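Local atomic coordinates of 4-alpha-glucanotransferase (Corynebacterium glutamicum, PDB entry 5B68), a protein that belongs to the amylomaltase family and couples an N-terminal beta-sandwich domain to a larger domain of the TIM-barrel class. Residues H100-L103 against T107-D110. Sequence-based numbering, arbitrary orientation.
With SO4 (sulfate ion), chain L.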
ATOM      1  N   HIS A 100     -33.572   9.673  -7.580  1.00 22.10           N
ATOM      2  CA  HIS A 100     -33.078  10.791  -6.788  1.00 21.70           C
ATOM      3  C   HIS A 100     -31.741  10.405  -6.120  1.00 20.53           C
ATOM      4  O   HIS A 100     -31.323   9.255  -6.216  1.00 20.64           O
ATOM      5  CB  HIS A 100     -34.111  11.248  -5.755  1.00 21.72           C
ATOM      6  CG  HIS A 100     -34.266  10.323  -4.609  1.00 22.09           C
ATOM      7  ND1 HIS A 100     -35.048   9.180  -4.647  1.00 23.28           N
ATOM      8  CD2 HIS A 100     -33.766  10.391  -3.359  1.00 23.07           C
ATOM      9  CE1 HIS A 100     -34.955   8.563  -3.486  1.00 21.90           C
ATOM     10  NE2 HIS A 100     -34.188   9.276  -2.691  1.00 22.59           N
ATOM     11  N   ILE A 101     -31.123  11.429  -5.526  1.00 20.63           N
ATOM     12  CA  ILE A 101     -29.895  11.297  -4.800  1.00 23.25           C
ATOM     13  C   ILE A 101     -30.130  11.462  -3.310  1.00 23.68           C
ATOM     14  O   ILE A 101     -30.812  12.411  -2.870  1.00 23.71           O
ATOM     15  CB  ILE A 101     -28.887  12.358  -5.311  1.00 24.45           C
ATOM     16  CG1 ILE A 101     -28.554  12.144  -6.783  1.00 22.82           C
ATOM     17  CG2 ILE A 101     -27.639  12.400  -4.406  1.00 26.34           C
ATOM     18  CD1 ILE A 101     -27.859  13.343  -7.384  1.00 19.70           C
ATOM     19  N   GLU A 102     -29.493  10.614  -2.492  1.00 20.43           N
ATOM     20  CA  GLU A 102     -29.411  10.832  -1.057  1.00 22.32           C
ATOM     21  C   GLU A 102     -27.938  11.053  -0.775  1.00 23.37           C
ATOM     22  O   GLU A 102     -27.133  10.199  -1.017  1.00 21.42           O
ATOM     23  CB  GLU A 102     -29.975   9.630  -0.273  1.00 27.76           C
ATOM     24  CG  GLU A 102     -29.681   9.844   1.222  1.00 36.29           C
ATOM     25  CD  GLU A 102     -30.626   9.197   2.221  1.00 48.29           C
ATOM     26  OE1 GLU A 102     -30.093   8.733   3.262  1.00 47.26           O
ATOM     27  OE2 GLU A 102     -31.888   9.226   2.009  1.00 50.64           O
ATOM     28  N   LEU A 103     -27.601  12.243  -0.315  1.00 23.86           N
ATOM     29  CA  LEU A 103     -26.225  12.548   0.057  1.00 23.91           C
ATOM     30  C   LEU A 103     -25.803  11.806   1.320  1.00 23.67           C
ATOM     31  O   LEU A 103     -26.616  11.269   2.103  1.00 22.87           O
ATOM     32  CB  LEU A 103     -26.048  14.042   0.217  1.00 21.87           C
ATOM     33  CG  LEU A 103     -26.281  14.890  -1.000  1.00 23.51           C
ATOM     34  CD1 LEU A 103     -26.008  16.332  -0.605  1.00 27.08           C
ATOM     35  CD2 LEU A 103     -25.431  14.507  -2.199  1.00 23.28           C
ATOM     36  N   THR A 107     -29.212  14.610   3.195  1.00 26.87           N
ATOM     37  CA  THR A 107     -29.896  15.610   2.356  1.00 27.87           C
ATOM     38  C   THR A 107     -30.349  14.937   1.069  1.00 30.98           C
ATOM     39  O   THR A 107     -29.607  14.145   0.498  1.00 29.59           O
ATOM     40  CB  THR A 107     -28.862  16.634   1.861  1.00 29.13           C
ATOM     41  OG1 THR A 107     -28.150  17.158   2.977  1.00 41.89           O
ATOM     42  CG2 THR A 107     -29.519  17.768   1.083  1.00 35.67           C
ATOM     43  N   GLN A 108     -31.532  15.241   0.592  1.00 30.12           N
ATOM     44  CA  GLN A 108     -31.920  14.820  -0.786  1.00 34.51           C
ATOM     45  C   GLN A 108     -31.505  15.803  -1.855  1.00 28.93           C
ATOM     46  O   GLN A 108     -31.581  17.015  -1.627  1.00 29.93           O
ATOM     47  CB  GLN A 108     -33.441  14.578  -0.894  1.00 43.41           C
ATOM     48  CG  GLN A 108     -33.862  13.137  -1.220  1.00 54.95           C
ATOM     49  CD  GLN A 108     -34.225  12.296   0.011  1.00 55.39           C
ATOM     50  OE1 GLN A 108     -33.510  12.309   1.036  1.00 65.11           O
ATOM     51  NE2 GLN A 108     -35.349  11.578  -0.079  1.00 56.24           N
ATOM     52  N   ARG A 109     -31.091  15.285  -3.020  1.00 25.87           N
ATOM     53  CA  ARG A 109     -30.939  16.054  -4.261  1.00 25.50           C
ATOM     54  C   ARG A 109     -31.653  15.392  -5.469  1.00 26.85           C
ATOM     55  O   ARG A 109     -31.898  14.176  -5.498  1.00 27.00           O
ATOM     56  CB  ARG A 109     -29.441  16.294  -4.588  1.00 25.70           C
ATOM     57  CG  ARG A 109     -28.617  17.110  -3.560  1.00 29.43           C
ATOM     58  CD  ARG A 109     -29.071  18.576  -3.409  1.00 29.44           C
ATOM     59  NE  ARG A 109     -29.041  19.233  -4.677  1.00 30.86           N
ATOM     60  CZ  ARG A 109     -27.984  19.799  -5.272  1.00 31.76           C
ATOM     61  NH1 ARG A 109     -28.119  20.302  -6.487  1.00 33.32           N
ATOM     62  NH2 ARG A 109     -26.799  19.886  -4.661  1.00 34.22           N
ATOM     63  N   ASP A 110     -31.945  16.188  -6.492  1.00 24.16           N
ATOM     64  CA  ASP A 110     -32.583  15.712  -7.716  1.00 25.89           C
ATOM     65  C   ASP A 110     -31.572  15.484  -8.821  1.00 25.11           C
ATOM     66  O   ASP A 110     -30.465  16.023  -8.783  1.00 28.83           O
ATOM     67  CB  ASP A 110     -33.599  16.761  -8.213  1.00 31.07           C
ATOM     68  CG  ASP A 110     -34.871  16.795  -7.371  1.00 37.36           C
ATOM     69  OD1 ASP A 110     -35.327  15.745  -6.848  1.00 47.93           O
ATOM     70  OD2 ASP A 110     -35.445  17.884  -7.263  1.00 50.07           O
TER
HETATM   71  S   SO4 L 811     -32.249  20.066  -6.166  1.00 78.25           S
HETATM   72  O1  SO4 L 811     -33.135  19.216  -5.302  1.00 70.28           O
HETATM   73  O2  SO4 L 811     -33.036  20.461  -7.373  1.00 68.01           O
HETATM   74  O3  SO4 L 811     -31.020  19.331  -6.601  1.00 56.71           O
HETATM   75  O4  SO4 L 811     -31.820  21.262  -5.386  1.00 78.26           O
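Arg109 sets CG beside its backbone N (chi1 -62°) and bends again at chi2 and chi3, laying its aliphatic part across Leu103, Arg109 CG 4.0 Å from Leu103 CD1, before the guanidinium turns away from the opposing strand. Gln108, on the other face, has a chi1 of -116°, away from the staggered positions, and a bent chi2; together they bring the amide end up to the His100 ring. Gln108 CG approaches His100 CD2 at 3.5 Å, and the amide and imidazole planes are 22° apart, the two side chains meeting obliquely.

The backbone between these two faces illustrates how a beta hairpin is built. Ile101 and Arg109 form an antiparallel hydrogen-bonded pair: Ile101 N donates to Arg109 O at 2.9 Å, and Arg109 N returns a bond to Ile101 O. The latter oxygen also receives a CA-H...O contact from Gln108 CA (3.4 Å). Nearer the turn, Leu103 N donates a hydrogen bond to Thr107 O at 2.9 Å, while the Leu103 and Thr107 side chains run side by side, Leu103 CD1 3.8 Å from Thr107 CB.

A sulfate, probably from the crystallisation liquor, sits beside the guanidinium of Arg109 and the backbone of Asp110. Its O3 lies at the guanidinium edge, in plane, accepting from Arg109 NE (2.8 Å) and NH1, with a longer bond from Asp110 N; three donors thus converge on one oxygen.

Arg109 NH1 also forms a salt bridge with Asp138, and Pro136 touches both Ile101 and Arg109. Within the N-terminal beta sandwich, strand 98-102 lies between its hairpin partner 108-114 and strand 142-150, to which His100 and Glu102 are joined by backbone hydrogen bonds with His147 and Lys145.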